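Long-range contacts in DNA repair protein RAD2 (Saccharomyces cerevisiae, PDB 4Q0W), which is a magnesium-dependent single-stranded DNA endonuclease essential for the incision step in excision repair of DNA damaged by UV light, bulky adducts or cross-linking agents: residues A9-E19 against K211-I222; V333-S341 against S354-I362. All blocks are in the same frame, centred on the assembly; numbering follows the deposited sequence.

Contact 1 (A9-E19 against K211-I222); sequences AGPTARPVRLE and KNYVEFYDAESI
Tyr217 packs against the turn Ala9-Ala13 that leads into strand 14-17, and it is the outer part of the ring and the hydroxyl that touch. From CB, CG leaves beside the backbone N and anti to the carbonyl carbon (chi1 -66°), which turns the ring toward that turn. CD2 then comes to 3.9 Å from Thr12 OG1, and CE2 lies 3.5 Å from Ala9 O, which sits at the ring edge in its plane. CZ is pressed by Ala13 CB at 3.3 Å, a tight approach, with Ala13 CA over the same ring's face, offset toward the rim. At the tip, OH passes near Gly10 CA and hydrogen-bonds Glu215 OE1 (2.8 Å) on the anti side but 32° out of the carboxylate plane. Ala9 O is gripped twice within its own turn, by Thr12 N and Thr12 OG1.

Beyond Ala13 the backbones pair antiparallel. Arg14 and Phe216 form one hydrogen-bonded pair with two bonds, Val16 and Val214 the next; Val16 O takes the Val214 N-H at 2.7 Å. Arg14, Val16, Val214 and Phe216 start out on one face, where Val16 CG2 packs 3.7 Å from Phe216 CB, though the ends of Arg14 and Phe216 lead away. Pro15 and Glu215 point to the other. Beyond Arg17 and Tyr213, Leu18 N gives only a weak bond to Asn212 O, while Leu18 CD1 rests 3.4 Å from Lys211 O. At the far end a water accepts from Asp218 N and donates to Thr12 OG1, tying the turn to the N-cap of helix 219-226.

Strand 14-17, outermost within the chain on its side of the mixed sheet, lies antiparallel to 213-218 and joins N-domain to I-domain in the Rossmann-like, PIN-type nuclease core of the XPG/RAD2 family.

Contact 2 (V333-S341 against S354-I362); sequences VPDLDMLRS and SDEILIPLI
The Arg340 guanidinium and the Asp355 carboxylate lie nearly coplanar, their planes 24° apart, with the carboxylate at the guanidinium edge. Leu336 CD2 covers one face of the guanidinium, 3.7 Å above the plane and offset toward the rim. The grip is side-on: Arg340 NE reaches Asp355 OD1 at 2.8 Å and Arg340 NH2 reaches Asp355 OD2 at 2.6 Å, each oxygen using its syn lone pair. Arg340 is extended from CG to NE, which carries the charged group across to the second helix. Asp337 OD1 adds a long, purely electrostatic partner near NH1, well out of the guanidinium plane. With an alanine here in place of Arg340, the Asp355 carboxylate would probably lose its charged mate and Leu336 CD2 the flat group it packs on.

Beside this bridge the side chains meet by apolar contacts. Leu336, with CG anti to the backbone N (chi1 -176°), sends CD1 to Leu358 CB (3.9 Å) and CD2 to Ile359 CG1. Leu339 CB meets Leu358 CD1 at 3.6 Å. Where 354-362 ends, Ile362 CD1 touches Leu336 CB, and Ile362 CG1 approaches Pro334 CB. At the opposite end of the contact a water joins the helices, donating to Arg340 O and accepting from Ser354 OG.

The segments 336-341 and 354-361 run roughly antiparallel, 151° between directions and 10.4 Å apart at closest approach, as the two arms of a helical hairpin. Leu339 packs on Leu157 of helix 148-160, while Leu358 lies against Phe58 of helix 52-66 and Phe161, seating the hairpin on the nuclease core.

Contact 1 and contact 2 follow one another along the chain without touching: their centres are 31 Å apart and their nearest atoms about 13 Å. Contact 1 lies nearer the catalytic region and the DNA. The side chain of its Tyr217 is about 11 Å from that of Asp192, a probable magnesium ligand, and the nearest atom of contact 1 is about 6 Å from the bound nucleic acid. Contact 2 stands about 18 Å from the nucleic acid at its nearest atom, away from the metal site, where Glu173 and Asp194 hold calcium in this crystal. One pairs strands at a sheet edge; the other pairs helices near the end of the modelled chain.

Contact 1 (A9-E19 against K211-I222)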
loop_
_atom_site.group_PDB
_atom_site.type_symbol
_atom_site.label_atom_id
_atom_site.label_comp_id
_atom_site.label_asym_id
_atom_site.label_seq_id
_atom_site.Cartn_x
_atom_site.Cartn_y
_atom_site.Cartn_z
ATOM N N ALA A 9 2.849 11.463 -14.760
ATOM C CA ALA A 9 3.455 11.926 -16.017
ATOM C C ALA A 9 4.260 10.838 -16.744
ATOM O O ALA A 9 4.475 10.923 -17.962
ATOM C CB ALA A 9 4.313 13.168 -15.779
ATOM N N GLY A 10 4.702 9.833 -15.985
ATOM C CA GLY A 10 5.535 8.745 -16.489
ATOM C C GLY A 10 5.203 8.213 -17.873
ATOM O O GLY A 10 6.064 8.233 -18.756
ATOM N N PRO A 11 3.951 7.758 -18.085
ATOM C CA PRO A 11 3.627 7.154 -19.383
ATOM C C PRO A 11 3.743 8.110 -20.555
ATOM O O PRO A 11 3.654 7.642 -21.684
ATOM C CB PRO A 11 2.168 6.679 -19.214
ATOM C CG PRO A 11 1.644 7.411 -18.040
ATOM C CD PRO A 11 2.821 7.668 -17.139
ATOM N N THR A 12 3.958 9.404 -20.322
ATOM C CA THR A 12 4.170 10.300 -21.458
ATOM C C THR A 12 5.658 10.472 -21.768
ATOM O O THR A 12 6.025 11.190 -22.699
ATOM C CB THR A 12 3.567 11.678 -21.218
ATOM O OG1 THR A 12 4.338 12.353 -20.215
ATOM C CG2 THR A 12 2.089 11.546 -20.758
ATOM N N ALA A 13 6.511 9.841 -20.966
ATOM C CA ALA A 13 7.957 10.019 -21.129
ATOM C C ALA A 13 8.407 9.390 -22.435
ATOM O O ALA A 13 7.935 8.310 -22.807
ATOM C CB ALA A 13 8.704 9.378 -19.985
ATOM N N ARG A 14 9.337 10.053 -23.110
ATOM C CA ARG A 14 9.943 9.500 -24.314
ATOM C C ARG A 14 11.453 9.358 -24.139
ATOM O O ARG A 14 12.144 10.331 -23.816
ATOM C CB ARG A 14 9.620 10.379 -25.518
ATOM C CG ARG A 14 8.147 10.340 -25.897
ATOM C CD ARG A 14 7.810 9.088 -26.712
ATOM N NE ARG A 14 8.201 9.232 -28.121
ATOM C CZ ARG A 14 7.542 9.981 -29.006
ATOM N NH1 ARG A 14 6.466 10.662 -28.627
ATOM N NH2 ARG A 14 7.954 10.057 -30.272
ATOM N N PRO A 15 11.966 8.133 -24.334
ATOM C CA PRO A 15 13.399 7.848 -24.210
ATOM C C PRO A 15 14.174 8.602 -25.271
ATOM O O PRO A 15 13.798 8.588 -26.444
ATOM C CB PRO A 15 13.483 6.343 -24.473
ATOM C CG PRO A 15 12.084 5.823 -24.179
ATOM C CD PRO A 15 11.184 6.924 -24.647
ATOM N N VAL A 16 15.242 9.270 -24.859
ATOM C CA VAL A 16 16.065 10.049 -25.778
ATOM C C VAL A 16 17.543 9.712 -25.552
ATOM O O VAL A 16 17.999 9.622 -24.400
ATOM C CB VAL A 16 15.804 11.566 -25.594
ATOM C CG1 VAL A 16 16.904 12.402 -26.225
ATOM C CG2 VAL A 16 14.440 11.939 -26.176
ATOM N N ARG A 17 18.280 9.507 -26.646
ATOM C CA ARG A 17 19.708 9.167 -26.570
ATOM C C ARG A 17 20.576 10.365 -26.208
ATOM O O ARG A 17 20.419 11.458 -26.771
ATOM C CB ARG A 17 20.199 8.577 -27.896
ATOM C CG ARG A 17 19.567 7.235 -28.231
ATOM C CD ARG A 17 20.289 6.534 -29.370
ATOM N NE ARG A 17 20.276 5.090 -29.165
ATOM C CZ ARG A 17 21.159 4.441 -28.407
ATOM N NH1 ARG A 17 21.067 3.125 -28.266
ATOM N NH2 ARG A 17 22.131 5.106 -27.786
ATOM N N LEU A 18 21.517 10.152 -25.294
ATOM C CA LEU A 18 22.406 11.234 -24.861
ATOM C C LEU A 18 23.106 11.864 -26.054
ATOM O O LEU A 18 23.302 13.077 -26.098
ATOM C CB LEU A 18 23.417 10.703 -23.847
ATOM C CG LEU A 18 22.727 10.024 -22.663
ATOM C CD1 LEU A 18 23.643 9.009 -21.980
ATOM C CD2 LEU A 18 22.251 11.074 -21.676
ATOM N N GLU A 19 23.439 11.035 -27.043
ATOM C CA GLU A 19 24.063 11.497 -28.287
ATOM C C GLU A 19 23.271 12.580 -29.041
ATOM O O GLU A 19 23.859 13.417 -29.743
ATOM C CB GLU A 19 24.308 10.302 -29.226
ATOM C CG GLU A 19 25.364 9.291 -28.748
ATOM C CD GLU A 19 24.877 8.351 -27.641
ATOM O OE1 GLU A 19 23.717 8.485 -27.177
ATOM O OE2 GLU A 19 25.671 7.469 -27.231
ATOM N N LYS A 211 22.633 4.996 -17.737
ATOM C CA LYS A 211 21.882 4.492 -18.892
ATOM C C LYS A 211 22.316 5.147 -20.194
ATOM O O LYS A 211 22.919 6.222 -20.182
ATOM C CB LYS A 211 20.386 4.732 -18.697
ATOM C CG LYS A 211 19.599 3.492 -18.344
ATOM C CD LYS A 211 19.065 3.542 -16.921
ATOM C CE LYS A 211 18.472 2.194 -16.538
ATOM N NZ LYS A 211 19.451 1.086 -16.763
ATOM N N ASN A 212 22.001 4.508 -21.319
ATOM C CA ASN A 212 22.315 5.103 -22.618
ATOM C C ASN A 212 21.326 6.202 -23.025
ATOM O O ASN A 212 21.603 6.999 -23.940
ATOM C CB ASN A 212 22.470 4.037 -23.722
ATOM C CG ASN A 212 21.235 3.152 -23.887
ATOM O OD1 ASN A 212 20.108 3.561 -23.608
ATOM N ND2 ASN A 212 21.452 1.929 -24.361
ATOM N N TYR A 213 20.193 6.255 -22.321
ATOM C CA TYR A 213 19.135 7.211 -22.635
ATOM C C TYR A 213 18.762 8.101 -21.440
ATOM O O TYR A 213 19.160 7.838 -20.302
ATOM C CB TYR A 213 17.893 6.475 -23.160
ATOM C CG TYR A 213 17.159 5.682 -22.102
ATOM C CD1 TYR A 213 17.609 4.427 -21.705
ATOM C CD2 TYR A 213 16.011 6.185 -21.495
ATOM C CE1 TYR A 213 16.940 3.694 -20.726
ATOM C CE2 TYR A 213 15.332 5.456 -20.512
ATOM C CZ TYR A 213 15.804 4.213 -20.137
ATOM O OH TYR A 213 15.142 3.484 -19.176
ATOM N N VAL A 214 17.995 9.151 -21.724
ATOM C CA VAL A 214 17.461 10.061 -20.711
ATOM C C VAL A 214 15.953 10.190 -20.973
ATOM O O VAL A 214 15.514 10.055 -22.125
ATOM C CB VAL A 214 18.174 11.443 -20.790
ATOM C CG1 VAL A 214 17.933 12.092 -22.126
ATOM C CG2 VAL A 214 17.734 12.380 -19.664
ATOM N N GLU A 215 15.152 10.410 -19.929
ATOM C CA GLU A 215 13.696 10.537 -20.113
ATOM C C GLU A 215 13.284 11.972 -20.432
ATOM O O GLU A 215 13.489 12.891 -19.622
ATOM C CB GLU A 215 12.937 10.041 -18.882
ATOM C CG GLU A 215 13.196 8.582 -18.547
ATOM C CD GLU A 215 12.408 8.114 -17.343
ATOM O OE1 GLU A 215 11.646 8.928 -16.772
ATOM O OE2 GLU A 215 12.549 6.928 -16.972
ATOM N N PHE A 216 12.705 12.168 -21.608
ATOM C CA PHE A 216 12.271 13.497 -22.027
ATOM C C PHE A 216 10.768 13.695 -21.770
ATOM O O PHE A 216 9.966 12.819 -22.088
ATOM C CB PHE A 216 12.579 13.694 -23.502
ATOM C CG PHE A 216 11.997 14.948 -24.087
ATOM C CD1 PHE A 216 12.568 16.183 -23.825
ATOM C CD2 PHE A 216 10.884 14.887 -24.921
ATOM C CE1 PHE A 216 12.043 17.343 -24.374
ATOM C CE2 PHE A 216 10.351 16.039 -25.473
ATOM C CZ PHE A 216 10.933 17.271 -25.202
ATOM N N TYR A 217 10.402 14.840 -21.193
ATOM C CA TYR A 217 8.998 15.157 -20.926
ATOM C C TYR A 217 8.698 16.536 -21.451
ATOM O O TYR A 217 9.508 17.458 -21.297
ATOM C CB TYR A 217 8.714 15.185 -19.420
ATOM C CG TYR A 217 8.838 13.859 -18.716
ATOM C CD1 TYR A 217 10.077 13.375 -18.307
ATOM C CD2 TYR A 217 7.717 13.102 -18.438
ATOM C CE1 TYR A 217 10.189 12.150 -17.650
ATOM C CE2 TYR A 217 7.817 11.878 -17.778
ATOM C CZ TYR A 217 9.054 11.412 -17.383
ATOM O OH TYR A 217 9.142 10.193 -16.734
ATOM N N ASP A 218 7.526 16.712 -22.040
ATOM C CA ASP A 218 7.111 18.075 -22.327
ATOM C C ASP A 218 5.643 18.365 -22.015
ATOM O O ASP A 218 4.798 17.464 -22.029
ATOM C CB ASP A 218 7.526 18.510 -23.739
ATOM C CG ASP A 218 6.581 18.053 -24.786
ATOM O OD1 ASP A 218 6.780 16.945 -25.311
ATOM O OD2 ASP A 218 5.647 18.813 -25.092
ATOM N N ALA A 219 5.369 19.631 -21.714
ATOM C CA ALA A 219 4.066 20.072 -21.242
ATOM C C ALA A 219 2.995 19.811 -22.288
ATOM O O ALA A 219 1.852 19.504 -21.949
ATOM C CB ALA A 219 4.112 21.562 -20.869
ATOM N N GLU A 220 3.377 19.915 -23.560
ATOM C CA GLU A 220 2.432 19.724 -24.659
ATOM C C GLU A 220 1.917 18.283 -24.707
ATOM O O GLU A 220 0.729 18.051 -24.923
ATOM C CB GLU A 220 3.075 20.127 -25.986
ATOM C CG GLU A 220 2.089 20.586 -27.046
ATOM C CD GLU A 220 2.780 21.011 -28.334
ATOM N N SER A 221 2.804 17.317 -24.481
ATOM C CA SER A 221 2.406 15.916 -24.437
ATOM C C SER A 221 1.575 15.632 -23.192
ATOM O O SER A 221 0.630 14.847 -23.229
ATOM C CB SER A 221 3.630 14.998 -24.452
ATOM O OG SER A 221 4.412 15.242 -25.600
ATOM N N ILE A 222 1.938 16.254 -22.079
ATOM C CA ILE A 222 1.166 16.061 -20.857
ATOM C C ILE A 222 -0.258 16.576 -21.089
ATOM O O ILE A 222 -1.222 15.907 -20.744
ATOM C CB ILE A 222 1.828 16.754 -19.659
ATOM C CG1 ILE A 222 3.109 16.005 -19.268
ATOM C CG2 ILE A 222 0.862 16.837 -18.468
ATOM C CD1 ILE A 222 3.916 16.692 -18.174
HETATM O O HOH W 1 5.825 14.460 -21.880
HETATM O O HOH W 2 7.638 13.088 -23.490
#

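Contact 2 (V333-S341 against S354-I362)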
loop_
_atom_site.group_PDB
_atom_site.type_symbol
_atom_site.label_atom_id
_atom_site.label_comp_id
_atom_site.label_asym_id
_atom_site.label_seq_id
_atom_site.Cartn_x
_atom_site.Cartn_y
_atom_site.Cartn_z
ATOM N N VAL A 333 35.983 28.062 -22.558
ATOM C CA VAL A 333 36.711 26.828 -22.802
ATOM C C VAL A 333 37.289 26.352 -21.460
ATOM O O VAL A 333 37.719 27.171 -20.646
ATOM C CB VAL A 333 37.838 27.070 -23.840
ATOM C CG1 VAL A 333 38.800 25.894 -23.907
ATOM C CG2 VAL A 333 37.240 27.350 -25.219
ATOM N N PRO A 334 37.259 25.034 -21.205
ATOM C CA PRO A 334 37.878 24.536 -19.970
ATOM C C PRO A 334 39.347 24.945 -19.894
ATOM O O PRO A 334 40.060 24.867 -20.900
ATOM C CB PRO A 334 37.769 23.018 -20.108
ATOM C CG PRO A 334 36.596 22.804 -21.030
ATOM C CD PRO A 334 36.597 23.968 -21.975
ATOM N N ASP A 335 39.769 25.407 -18.722
ATOM C CA ASP A 335 41.148 25.818 -18.490
ATOM C C ASP A 335 41.898 24.638 -17.875
ATOM O O ASP A 335 41.802 24.403 -16.664
ATOM C CB ASP A 335 41.166 27.012 -17.534
ATOM C CG ASP A 335 42.562 27.588 -17.333
ATOM O OD1 ASP A 335 43.549 26.818 -17.337
ATOM O OD2 ASP A 335 42.665 28.819 -17.159
ATOM N N LEU A 336 42.644 23.905 -18.702
ATOM C CA LEU A 336 43.317 22.681 -18.256
ATOM C C LEU A 336 44.285 22.940 -17.090
ATOM O O LEU A 336 44.296 22.185 -16.107
ATOM C CB LEU A 336 44.058 22.019 -19.425
ATOM C CG LEU A 336 44.709 20.677 -19.105
ATOM C CD1 LEU A 336 43.658 19.701 -18.605
ATOM C CD2 LEU A 336 45.449 20.109 -20.301
ATOM N N ASP A 337 45.081 24.002 -17.207
ATOM C CA ASP A 337 46.049 24.360 -16.168
ATOM C C ASP A 337 45.358 24.524 -14.817
ATOM O O ASP A 337 45.846 24.025 -13.802
ATOM C CB ASP A 337 46.777 25.667 -16.520
ATOM C CG ASP A 337 47.787 25.497 -17.671
ATOM O OD1 ASP A 337 47.818 24.418 -18.294
ATOM O OD2 ASP A 337 48.543 26.452 -17.939
ATOM N N MET A 338 44.220 25.219 -14.809
ATOM C CA MET A 338 43.548 25.546 -13.547
ATOM C C MET A 338 42.685 24.398 -13.031
ATOM O O MET A 338 42.475 24.269 -11.822
ATOM C CB MET A 338 42.741 26.839 -13.666
ATOM C CG MET A 338 43.599 28.073 -13.923
ATOM S SD MET A 338 44.902 28.310 -12.668
ATOM C CE MET A 338 43.953 28.976 -11.298
ATOM N N LEU A 339 42.195 23.558 -13.945
ATOM C CA LEU A 339 41.474 22.354 -13.552
ATOM C C LEU A 339 42.451 21.346 -12.931
ATOM O O LEU A 339 42.137 20.708 -11.926
ATOM C CB LEU A 339 40.729 21.735 -14.760
ATOM C CG LEU A 339 39.424 22.409 -15.230
ATOM C CD1 LEU A 339 38.933 21.827 -16.569
ATOM C CD2 LEU A 339 38.305 22.315 -14.165
ATOM N N ARG A 340 43.627 21.194 -13.538
ATOM C CA ARG A 340 44.678 20.332 -12.983
ATOM C C ARG A 340 45.001 20.706 -11.540
ATOM O O ARG A 340 44.989 19.861 -10.644
ATOM C CB ARG A 340 45.972 20.486 -13.780
ATOM C CG ARG A 340 46.070 19.693 -15.074
ATOM C CD ARG A 340 47.226 20.282 -15.889
ATOM N NE ARG A 340 47.649 19.438 -17.002
ATOM C CZ ARG A 340 48.653 19.745 -17.814
ATOM N NH1 ARG A 340 49.326 20.871 -17.631
ATOM N NH2 ARG A 340 48.979 18.934 -18.808
ATOM N N SER A 341 45.312 21.974 -11.320
ATOM C CA SER A 341 45.667 22.400 -9.974
ATOM C C SER A 341 44.473 22.307 -9.004
ATOM O O SER A 341 44.646 21.977 -7.822
ATOM C CB SER A 341 46.277 23.807 -9.995
ATOM O OG SER A 341 45.455 24.723 -10.697
ATOM N N SER A 354 43.978 13.888 -14.244
ATOM C CA SER A 354 43.061 14.897 -14.757
ATOM C C SER A 354 43.126 14.990 -16.278
ATOM O O SER A 354 42.093 15.069 -16.946
ATOM C CB SER A 354 43.370 16.263 -14.136
ATOM O OG SER A 354 43.080 16.277 -12.746
ATOM N N ASP A 355 44.342 14.992 -16.816
ATOM C CA ASP A 355 44.562 15.073 -18.252
ATOM C C ASP A 355 43.863 13.937 -19.000
ATOM O O ASP A 355 43.241 14.156 -20.029
ATOM C CB ASP A 355 46.065 15.037 -18.556
ATOM C CG ASP A 355 46.743 16.374 -18.331
ATOM O OD1 ASP A 355 46.106 17.276 -17.739
ATOM O OD2 ASP A 355 47.919 16.530 -18.747
ATOM N N GLU A 356 43.971 12.726 -18.469
ATOM C CA GLU A 356 43.441 11.547 -19.130
ATOM C C GLU A 356 41.948 11.715 -19.398
ATOM O O GLU A 356 41.442 11.271 -20.431
ATOM C CB GLU A 356 43.695 10.323 -18.263
ATOM C CG GLU A 356 43.232 9.014 -18.864
ATOM C CD GLU A 356 43.693 7.829 -18.043
ATOM O OE1 GLU A 356 44.145 8.048 -16.896
ATOM O OE2 GLU A 356 43.612 6.686 -18.547
ATOM N N ILE A 357 41.260 12.388 -18.475
ATOM C CA ILE A 357 39.826 12.639 -18.597
ATOM C C ILE A 357 39.527 13.924 -19.369
ATOM O O ILE A 357 38.639 13.954 -20.219
ATOM C CB ILE A 357 39.149 12.678 -17.198
ATOM C CG1 ILE A 357 39.211 11.293 -16.546
ATOM C CG2 ILE A 357 37.704 13.147 -17.300
ATOM C CD1 ILE A 357 38.953 11.287 -15.051
ATOM N N LEU A 358 40.284 14.980 -19.094
ATOM C CA LEU A 358 39.928 16.313 -19.572
ATOM C C LEU A 358 40.348 16.619 -21.012
ATOM O O LEU A 358 39.627 17.306 -21.743
ATOM C CB LEU A 358 40.486 17.385 -18.624
ATOM C CG LEU A 358 39.850 17.500 -17.236
ATOM C CD1 LEU A 358 40.602 18.531 -16.399
ATOM C CD2 LEU A 358 38.364 17.888 -17.351
ATOM N N ILE A 359 41.515 16.126 -21.415
ATOM C CA ILE A 359 42.030 16.402 -22.761
ATOM C C ILE A 359 41.072 15.987 -23.901
ATOM O O ILE A 359 40.841 16.784 -24.818
ATOM C CB ILE A 359 43.476 15.849 -22.959
ATOM C CG1 ILE A 359 44.470 16.674 -22.137
ATOM C CG2 ILE A 359 43.881 15.891 -24.424
ATOM C CD1 ILE A 359 45.879 16.093 -22.093
ATOM N N PRO A 360 40.501 14.763 -23.843
ATOM C CA PRO A 360 39.511 14.406 -24.873
ATOM C C PRO A 360 38.300 15.345 -24.902
ATOM O O PRO A 360 37.728 15.556 -25.973
ATOM C CB PRO A 360 39.058 13.001 -24.461
ATOM C CG PRO A 360 40.202 12.448 -23.680
ATOM C CD PRO A 360 40.789 13.626 -22.946
ATOM N N LEU A 361 37.923 15.899 -23.750
ATOM C CA LEU A 361 36.788 16.825 -23.667
ATOM C C LEU A 361 37.075 18.186 -24.293
ATOM O O LEU A 361 36.164 18.863 -24.758
ATOM C CB LEU A 361 36.363 17.019 -22.213
ATOM C CG LEU A 361 35.295 16.086 -21.645
ATOM C CD1 LEU A 361 35.217 14.761 -22.385
ATOM C CD2 LEU A 361 35.527 15.856 -20.157
ATOM N N ILE A 362 38.340 18.587 -24.290
ATOM C CA ILE A 362 38.745 19.883 -24.825
ATOM C C ILE A 362 38.969 19.814 -26.337
ATOM O O ILE A 362 38.721 20.783 -27.061
ATOM C CB ILE A 362 40.042 20.370 -24.146
ATOM C CG1 ILE A 362 39.846 20.476 -22.631
ATOM C CG2 ILE A 362 40.508 21.702 -24.728
ATOM C CD1 ILE A 362 41.029 21.101 -21.913
HETATM O O HOH W 3 45.030 17.120 -11.067
#